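Local coordinates for protein ABC-type phosphate transport system, periplasmic component (Lactobacillus brevis, PDB 4ECF) that probably serves as the solute-binding component (PstS) of an ABC importer, binding phosphate for transport across the cytoplasmic membrane, at residues K90-L96 with W112-A118. Numbering follows the deposited sequence.
Sequences KVGVKNL and WKEVGGA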
ATOM      1  N   LYS A  90      14.443   7.637 -16.893  1.00 27.96           N
ATOM      2  CA  LYS A  90      14.913   7.667 -18.264  1.00 28.62           C
ATOM      3  C   LYS A  90      14.153   6.741 -19.234  1.00 28.26           C
ATOM      4  O   LYS A  90      14.568   6.609 -20.393  1.00 28.31           O
ATOM      5  CB  LYS A  90      16.430   7.411 -18.300  1.00 30.48           C
ATOM      6  CG  LYS A  90      17.221   8.443 -17.517  1.00 34.62           C
ATOM      7  CD  LYS A  90      18.715   8.352 -17.815  1.00 44.89           C
ATOM      8  CE  LYS A  90      19.568   8.935 -16.690  1.00 56.21           C
ATOM      9  NZ  LYS A  90      19.312  10.381 -16.422  1.00 67.57           N
ATOM     10  N   VAL A  91      13.022   6.139 -18.835  1.00 25.07           N
ATOM     11  CA  VAL A  91      12.360   5.184 -19.761  1.00 23.48           C
ATOM     12  C   VAL A  91      11.641   5.887 -20.924  1.00 26.20           C
ATOM     13  O   VAL A  91      11.293   5.233 -21.913  1.00 28.02           O
ATOM     14  CB  VAL A  91      11.420   4.166 -19.078  1.00 23.29           C
ATOM     15  CG1 VAL A  91      12.127   3.449 -17.920  1.00 22.59           C
ATOM     16  CG2 VAL A  91      10.100   4.782 -18.627  1.00 22.74           C
ATOM     17  N   GLY A  92      11.408   7.196 -20.792  1.00 27.87           N
ATOM     18  CA  GLY A  92      10.844   7.994 -21.888  1.00 29.39           C
ATOM     19  C   GLY A  92       9.322   8.029 -21.992  1.00 26.87           C
ATOM     20  O   GLY A  92       8.810   8.399 -23.046  1.00 27.62           O
ATOM     21  N   VAL A  93       8.616   7.598 -20.941  1.00 25.35           N
ATOM     22  CA  VAL A  93       7.160   7.696 -20.890  1.00 25.09           C
ATOM     23  C   VAL A  93       6.692   8.109 -19.510  1.00 22.70           C
ATOM     24  O   VAL A  93       7.345   7.842 -18.476  1.00 23.35           O
ATOM     25  CB  VAL A  93       6.423   6.399 -21.292  1.00 29.60           C
ATOM     26  CG1 VAL A  93       6.944   5.865 -22.634  1.00 30.15           C
ATOM     27  CG2 VAL A  93       6.581   5.366 -20.212  1.00 26.36           C
ATOM     28  N   LYS A  94       5.533   8.752 -19.514  1.00 20.88           N
ATOM     29  CA  LYS A  94       4.869   9.240 -18.321  1.00 22.61           C
ATOM     30  C   LYS A  94       3.442   8.720 -18.163  1.00 20.34           C
ATOM     31  O   LYS A  94       2.786   9.004 -17.156  1.00 20.57           O
ATOM     32  CB  LYS A  94       4.870  10.781 -18.327  1.00 28.90           C
ATOM     33  CG  LYS A  94       6.272  11.357 -18.165  1.00 35.76           C
ATOM     34  CD  LYS A  94       6.279  12.820 -17.783  1.00 46.29           C
ATOM     35  CE  LYS A  94       7.710  13.351 -17.835  1.00 51.64           C
ATOM     36  NZ  LYS A  94       8.008  14.244 -16.682  1.00 55.76           N
ATOM     37  N   ASN A  95       2.983   7.936 -19.137  1.00 18.86           N
ATOM     38  CA  ASN A  95       1.625   7.432 -19.184  1.00 18.18           C
ATOM     39  C   ASN A  95       1.629   6.092 -19.890  1.00 17.95           C
ATOM     40  O   ASN A  95       2.450   5.877 -20.781  1.00 16.88           O
ATOM     41  CB  ASN A  95       0.688   8.358 -19.962  1.00 19.03           C
ATOM     42  CG  ASN A  95      -0.741   7.829 -20.031  1.00 18.06           C
ATOM     43  OD1 ASN A  95      -1.480   7.850 -19.030  1.00 17.37           O
ATOM     44  ND2 ASN A  95      -1.110   7.264 -21.224  1.00 17.78           N
ATOM     45  N   LEU A  96       0.740   5.207 -19.440  1.00 16.00           N
ATOM     46  CA  LEU A  96       0.394   3.959 -20.170  1.00 16.55           C
ATOM     47  C   LEU A  96      -1.106   3.761 -20.161  1.00 16.53           C
ATOM     48  O   LEU A  96      -1.782   4.196 -19.222  1.00 17.35           O
ATOM     49  CB  LEU A  96       1.047   2.733 -19.506  1.00 18.23           C
ATOM     50  CG  LEU A  96       2.568   2.651 -19.551  1.00 17.48           C
ATOM     51  CD1 LEU A  96       3.028   1.509 -18.625  1.00 19.23           C
ATOM     52  CD2 LEU A  96       3.174   2.476 -20.926  1.00 17.92           C
ATOM     53  N   TRP A 112      10.629  -0.409 -24.100  1.00 20.57           N
ATOM     54  CA  TRP A 112       9.868   0.808 -23.948  1.00 19.97           C
ATOM     55  C   TRP A 112       9.535   1.512 -25.262  1.00 20.50           C
ATOM     56  O   TRP A 112       8.553   2.247 -25.361  1.00 19.98           O
ATOM     57  CB  TRP A 112      10.623   1.772 -23.034  1.00 20.70           C
ATOM     58  CG  TRP A 112      10.599   1.322 -21.610  1.00 19.34           C
ATOM     59  CD1 TRP A 112      11.620   0.739 -20.882  1.00 21.01           C
ATOM     60  CD2 TRP A 112       9.459   1.379 -20.721  1.00 18.62           C
ATOM     61  NE1 TRP A 112      11.208   0.432 -19.623  1.00 19.05           N
ATOM     62  CE2 TRP A 112       9.908   0.799 -19.453  1.00 18.05           C
ATOM     63  CE3 TRP A 112       8.166   1.832 -20.835  1.00 19.29           C
ATOM     64  CZ2 TRP A 112       9.062   0.675 -18.375  1.00 20.44           C
ATOM     65  CZ3 TRP A 112       7.320   1.731 -19.722  1.00 19.23           C
ATOM     66  CH2 TRP A 112       7.770   1.161 -18.531  1.00 20.99           C
ATOM     67  N   LYS A 113      10.298   1.261 -26.319  1.00 19.55           N
ATOM     68  CA  LYS A 113       9.988   1.897 -27.580  1.00 20.54           C
ATOM     69  C   LYS A 113       8.608   1.484 -28.114  1.00 22.25           C
ATOM     70  O   LYS A 113       8.003   2.207 -28.894  1.00 23.26           O
ATOM     71  CB  LYS A 113      11.062   1.553 -28.630  1.00 20.84           C
ATOM     72  CG  LYS A 113      10.865   2.301 -29.957  1.00 26.34           C
ATOM     73  CD  LYS A 113      11.972   1.991 -30.949  1.00 29.72           C
ATOM     74  CE  LYS A 113      11.764   2.708 -32.282  1.00 31.65           C
ATOM     75  NZ  LYS A 113      12.821   2.351 -33.276  1.00 35.44           N
ATOM     76  N   GLU A 114       8.137   0.314 -27.693  1.00 22.51           N
ATOM     77  CA  GLU A 114       6.859  -0.221 -28.119  1.00 22.74           C
ATOM     78  C   GLU A 114       5.693   0.614 -27.586  1.00 23.43           C
ATOM     79  O   GLU A 114       4.574   0.509 -28.101  1.00 25.32           O
ATOM     80  CB  GLU A 114       6.693  -1.666 -27.646  1.00 21.66           C
ATOM     81  CG  GLU A 114       7.724  -2.614 -28.253  1.00 24.93           C
ATOM     82  CD  GLU A 114       7.555  -4.041 -27.766  1.00 28.32           C
ATOM     83  OE1 GLU A 114       6.537  -4.651 -28.146  1.00 34.33           O
ATOM     84  OE2 GLU A 114       8.422  -4.565 -27.003  1.00 27.46           O
ATOM     85  N   VAL A 115       5.953   1.439 -26.585  1.00 21.46           N
ATOM     86  CA  VAL A 115       4.916   2.258 -25.996  1.00 20.57           C
ATOM     87  C   VAL A 115       5.305   3.744 -26.082  1.00 23.18           C
ATOM     88  O   VAL A 115       4.792   4.563 -25.353  1.00 28.22           O
ATOM     89  CB  VAL A 115       4.569   1.846 -24.547  1.00 20.64           C
ATOM     90  CG1 VAL A 115       3.957   0.471 -24.488  1.00 20.27           C
ATOM     91  CG2 VAL A 115       5.788   1.910 -23.612  1.00 20.27           C
ATOM     92  N   GLY A 116       6.189   4.072 -27.021  1.00 25.12           N
ATOM     93  CA  GLY A 116       6.568   5.464 -27.316  1.00 24.45           C
ATOM     94  C   GLY A 116       7.741   5.991 -26.514  1.00 25.64           C
ATOM     95  O   GLY A 116       8.008   7.194 -26.520  1.00 28.12           O
ATOM     96  N   GLY A 117       8.421   5.111 -25.782  1.00 22.40           N
ATOM     97  CA  GLY A 117       9.546   5.504 -24.949  1.00 21.23           C
ATOM     98  C   GLY A 117      10.880   5.268 -25.634  1.00 24.22           C
ATOM     99  O   GLY A 117      10.936   5.108 -26.844  1.00 23.84           O
ATOM    100  N   ALA A 118      11.945   5.279 -24.838  1.00 24.17           N
ATOM    101  CA  ALA A 118      13.320   5.078 -25.335  1.00 25.92           C
ATOM    102  C   ALA A 118      13.487   3.648 -25.812  1.00 23.39           C
ATOM    103  O   ALA A 118      12.793   2.766 -25.338  1.00 22.93           O
ATOM    104  CB  ALA A 118      14.312   5.375 -24.220  1.00 27.01           C
TER
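Val-91 lies over one face of the Trp-112 indole. Its CB sits 3.6 Å from the centroid of the five-membered ring of Trp-112 and only 5° off the ring normal, a CH-pi contact. CG1 of Val-91 leans to the pyrrole nitrogen, 3.6 Å from NE1 of Trp-112, while CG2 lies over the fused bond, close to CD2 and CE2. Val-93 meets the benzo end of the indole, crossing it at about a right angle. Its two methyls divide the work. With chi1 at -51°, CG1 stands anti to the carbonyl carbon and CG2 between that carbon and the backbone N; this turns CG2 to the indole and CG1 to Gly-117. CG2 comes obliquely to CZ3 of Trp-112 at 3.7 Å. CG1 rests 3.5 Å from CA of Gly-117. Leu-96 arrives near the ring plane, with CD2 by the edge at CZ3. That same CD2 packs 3.8 Å from CG2 of Val-115.

The backbones join through one hydrogen bond, from Ala-118 N to Val-91 O (3.0 Å, 164° at the hydrogen). Gly-117 fits tightly here: a CB would clash with Val-91 O and Val-93 CG1. Trp-112 O accepts from both Val-115 N and Gly-117 N, which ties the turn.

NE1 of Trp-112 donates a hydrogen bond to Gly-168 O, outside the two segments. An alanine in place of Trp-112 would probably leave Val-91 without its aromatic platform, open a gap beside Val-93, and deprive Gly-168 O of the indole N-H.

This is apolar packing at one end of the elongated chain, within the periplasmic binding protein fold. Helix 98-105 lies between the segments in sequence and adds Ile-104 against both Leu-96 and Trp-112. Strand 95-96 pairs in parallel with strand 183-187, whose Leu-185 and Leu-187 also touch Leu-96.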